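Local coordinates for protein L-cysteine S-thiosulfotransferase subunit SoxA (Paracoccus denitrificans, PDB 2C1D) that forms, with SoxX, the heme enzyme that oxidatively couples thiosulfate to a cysteine of the carrier protein SoxY in bacterial sulfur oxidation, at residues 152-157 with 248-253. Sequence-based numbering, arbitrary orientation.
Sequences VKIDGP and VASRGN
Val152 lays its two methyl groups over the last turn of helix 239-251, CG1 touching Ala249 CB at 3.8 Å as well as the amide oxygen of Asn253, and CG2 against Ser250 CB at 3.7 Å. The helix belongs to a cytochrome c domain of this diheme subunit, and the contact illustrates how a loop, here the one between helices 132-143 and 159-170, can be fixed to a helix end when one side-chain amide bonds to both the backbone N-H and the C=O of a single residue. Just past the helix, the carboxamide of Asn253 faces the backbone of Val152 and bonds to it twice. Val152 N donates to Asn253 OD1 at 2.9 Å in a nearly straight bond (167°), although the donor is tilted out of the carbonyl plane of the amide. In return Asn253 ND2 gives a hydrogen to Val152 O at 3.0 Å, arriving on a lone pair in the plane of that carbonyl. Oxygen and nitrogen of the amide are thus each engaged, which fixes which way round the group sits. With CG anti to its own carbonyl carbon (chi1 -87°), the amide of Asn253 reaches back toward Val152.

Two residues further on, Ile154 adds a second apolar touch and also rests on Trp162, and it thus bridges helix 239-251 and helix 159-170, the helix into which the loop leads. Ser250 OG donates to Tyr247 O and accepts from Trp162 NE1, while its CB faces Val152 and Ile154. On the exposed side of the loop, Lys153 NZ meets Asp155 OD2 from above the carboxylate plane in a salt bridge of 2.8 Å. The tightest carbon contact across the two segments is Ile154 CG2 against Ser250 CB, at 3.5 Å.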
ATOM      1  N   VAL A 152      -9.103   0.105 -17.964  1.00 26.71           N
ATOM      2  CA  VAL A 152      -9.360   1.506 -17.702  1.00 27.08           C
ATOM      3  C   VAL A 152      -8.641   2.383 -18.727  1.00 26.56           C
ATOM      4  O   VAL A 152      -7.450   2.191 -19.054  1.00 26.15           O
ATOM      5  CB  VAL A 152      -9.126   1.949 -16.213  1.00 28.56           C
ATOM      6  CG1 VAL A 152      -8.985   0.780 -15.275  1.00 29.00           C
ATOM      7  CG2 VAL A 152      -8.050   2.972 -16.056  1.00 30.01           C
ATOM      8  N   LYS A 153      -9.410   3.333 -19.226  1.00 26.35           N
ATOM      9  CA  LYS A 153      -8.973   4.329 -20.180  1.00 26.83           C
ATOM     10  C   LYS A 153      -8.074   5.380 -19.508  1.00 26.66           C
ATOM     11  O   LYS A 153      -8.388   5.901 -18.457  1.00 25.48           O
ATOM     12  CB  LYS A 153     -10.219   4.973 -20.814  1.00 27.09           C
ATOM     13  CG  LYS A 153      -9.958   6.077 -21.864  1.00 28.59           C
ATOM     14  CD  LYS A 153     -11.302   6.546 -22.482  1.00 30.61           C
ATOM     15  CE  LYS A 153     -11.127   7.490 -23.672  1.00 31.74           C
ATOM     16  NZ  LYS A 153     -10.212   8.573 -23.359  1.00 32.21           N
ATOM     17  N   ILE A 154      -6.933   5.660 -20.118  1.00 28.02           N
ATOM     18  CA  ILE A 154      -5.981   6.610 -19.552  1.00 29.40           C
ATOM     19  C   ILE A 154      -5.672   7.825 -20.420  1.00 30.69           C
ATOM     20  O   ILE A 154      -4.912   8.700 -19.978  1.00 31.34           O
ATOM     21  CB  ILE A 154      -4.676   5.905 -19.196  1.00 29.26           C
ATOM     22  CG1 ILE A 154      -3.917   5.470 -20.457  1.00 30.13           C
ATOM     23  CG2 ILE A 154      -4.962   4.741 -18.288  1.00 30.41           C
ATOM     24  CD1 ILE A 154      -2.627   4.821 -20.137  1.00 31.19           C
ATOM     25  N   ASP A 155      -6.245   7.879 -21.622  1.00 31.42           N
ATOM     26  CA  ASP A 155      -6.006   8.986 -22.558  1.00 31.95           C
ATOM     27  C   ASP A 155      -7.225   9.892 -22.667  1.00 31.85           C
ATOM     28  O   ASP A 155      -8.191   9.744 -21.936  1.00 31.00           O
ATOM     29  CB  ASP A 155      -5.586   8.458 -23.933  1.00 31.97           C
ATOM     30  CG  ASP A 155      -6.689   7.688 -24.637  1.00 34.29           C
ATOM     31  OD1 ASP A 155      -6.453   7.357 -25.816  1.00 36.56           O
ATOM     32  OD2 ASP A 155      -7.801   7.368 -24.113  1.00 34.04           O
ATOM     33  N   GLY A 156      -7.179  10.863 -23.567  1.00 32.21           N
ATOM     34  CA  GLY A 156      -8.289  11.788 -23.690  1.00 32.76           C
ATOM     35  C   GLY A 156      -8.506  12.578 -22.408  1.00 32.29           C
ATOM     36  O   GLY A 156      -7.543  12.950 -21.756  1.00 33.10           O
ATOM     37  N   PRO A 157      -9.761  12.821 -22.043  1.00 31.81           N
ATOM     38  CA  PRO A 157     -10.093  13.555 -20.817  1.00 32.03           C
ATOM     39  C   PRO A 157      -9.586  12.879 -19.518  1.00 31.81           C
ATOM     40  O   PRO A 157      -9.427  13.576 -18.526  1.00 32.13           O
ATOM     41  CB  PRO A 157     -11.626  13.609 -20.843  1.00 31.74           C
ATOM     42  CG  PRO A 157     -11.983  13.411 -22.284  1.00 33.00           C
ATOM     43  CD  PRO A 157     -10.964  12.436 -22.794  1.00 31.85           C
ATOM     44  N   VAL A 248      -3.665   3.735 -10.405  1.00 24.39           N
ATOM     45  CA  VAL A 248      -3.278   2.411  -9.896  1.00 24.44           C
ATOM     46  C   VAL A 248      -4.113   1.329 -10.586  1.00 24.24           C
ATOM     47  O   VAL A 248      -3.582   0.302 -10.972  1.00 25.44           O
ATOM     48  CB  VAL A 248      -3.380   2.322  -8.358  1.00 24.33           C
ATOM     49  CG1 VAL A 248      -3.025   0.918  -7.836  1.00 23.87           C
ATOM     50  CG2 VAL A 248      -2.432   3.316  -7.717  1.00 25.42           C
ATOM     51  N   ALA A 249      -5.402   1.576 -10.788  1.00 23.98           N
ATOM     52  CA  ALA A 249      -6.227   0.660 -11.562  1.00 24.46           C
ATOM     53  C   ALA A 249      -5.608   0.296 -12.924  1.00 24.57           C
ATOM     54  O   ALA A 249      -5.612  -0.862 -13.329  1.00 24.55           O
ATOM     55  CB  ALA A 249      -7.629   1.239 -11.769  1.00 24.15           C
ATOM     56  N   SER A 250      -5.116   1.308 -13.624  1.00 25.02           N
ATOM     57  CA  SER A 250      -4.576   1.154 -14.971  1.00 24.94           C
ATOM     58  C   SER A 250      -3.276   0.372 -14.958  1.00 25.02           C
ATOM     59  O   SER A 250      -2.942  -0.248 -15.960  1.00 25.96           O
ATOM     60  CB  SER A 250      -4.400   2.515 -15.658  1.00 25.03           C
ATOM     61  OG  SER A 250      -3.278   3.231 -15.160  1.00 24.19           O
ATOM     62  N   ARG A 251      -2.532   0.371 -13.839  1.00 24.98           N
ATOM     63  CA  ARG A 251      -1.335  -0.455 -13.731  1.00 24.98           C
ATOM     64  C   ARG A 251      -1.648  -1.955 -13.817  1.00 24.83           C
ATOM     65  O   ARG A 251      -0.767  -2.757 -14.115  1.00 24.64           O
ATOM     66  CB  ARG A 251      -0.538  -0.162 -12.456  1.00 25.09           C
ATOM     67  CG  ARG A 251       0.071   1.249 -12.404  1.00 25.48           C
ATOM     68  CD  ARG A 251       0.635   1.586 -11.030  1.00 24.42           C
ATOM     69  NE  ARG A 251       1.848   0.844 -10.762  1.00 24.77           N
ATOM     70  CZ  ARG A 251       3.057   1.219 -11.166  1.00 26.59           C
ATOM     71  NH1 ARG A 251       3.237   2.362 -11.826  1.00 25.70           N
ATOM     72  NH2 ARG A 251       4.102   0.469 -10.852  1.00 25.76           N
ATOM     73  N   GLY A 252      -2.897  -2.332 -13.579  1.00 24.39           N
ATOM     74  CA  GLY A 252      -3.307  -3.717 -13.741  1.00 24.40           C
ATOM     75  C   GLY A 252      -4.183  -3.979 -14.943  1.00 24.81           C
ATOM     76  O   GLY A 252      -4.843  -5.013 -14.993  1.00 25.83           O
ATOM     77  N   ASN A 253      -4.208  -3.070 -15.915  1.00 25.16           N
ATOM     78  CA  ASN A 253      -4.936  -3.299 -17.173  1.00 25.57           C
ATOM     79  C   ASN A 253      -4.503  -4.617 -17.799  1.00 26.10           C
ATOM     80  O   ASN A 253      -3.291  -4.858 -17.990  1.00 25.36           O
ATOM     81  CB  ASN A 253      -4.674  -2.159 -18.162  1.00 25.78           C
ATOM     82  CG  ASN A 253      -5.612  -0.999 -17.979  1.00 27.05           C
ATOM     83  OD1 ASN A 253      -6.609  -1.108 -17.263  1.00 26.71           O
ATOM     84  ND2 ASN A 253      -5.325   0.117 -18.663  1.00 25.59           N
TER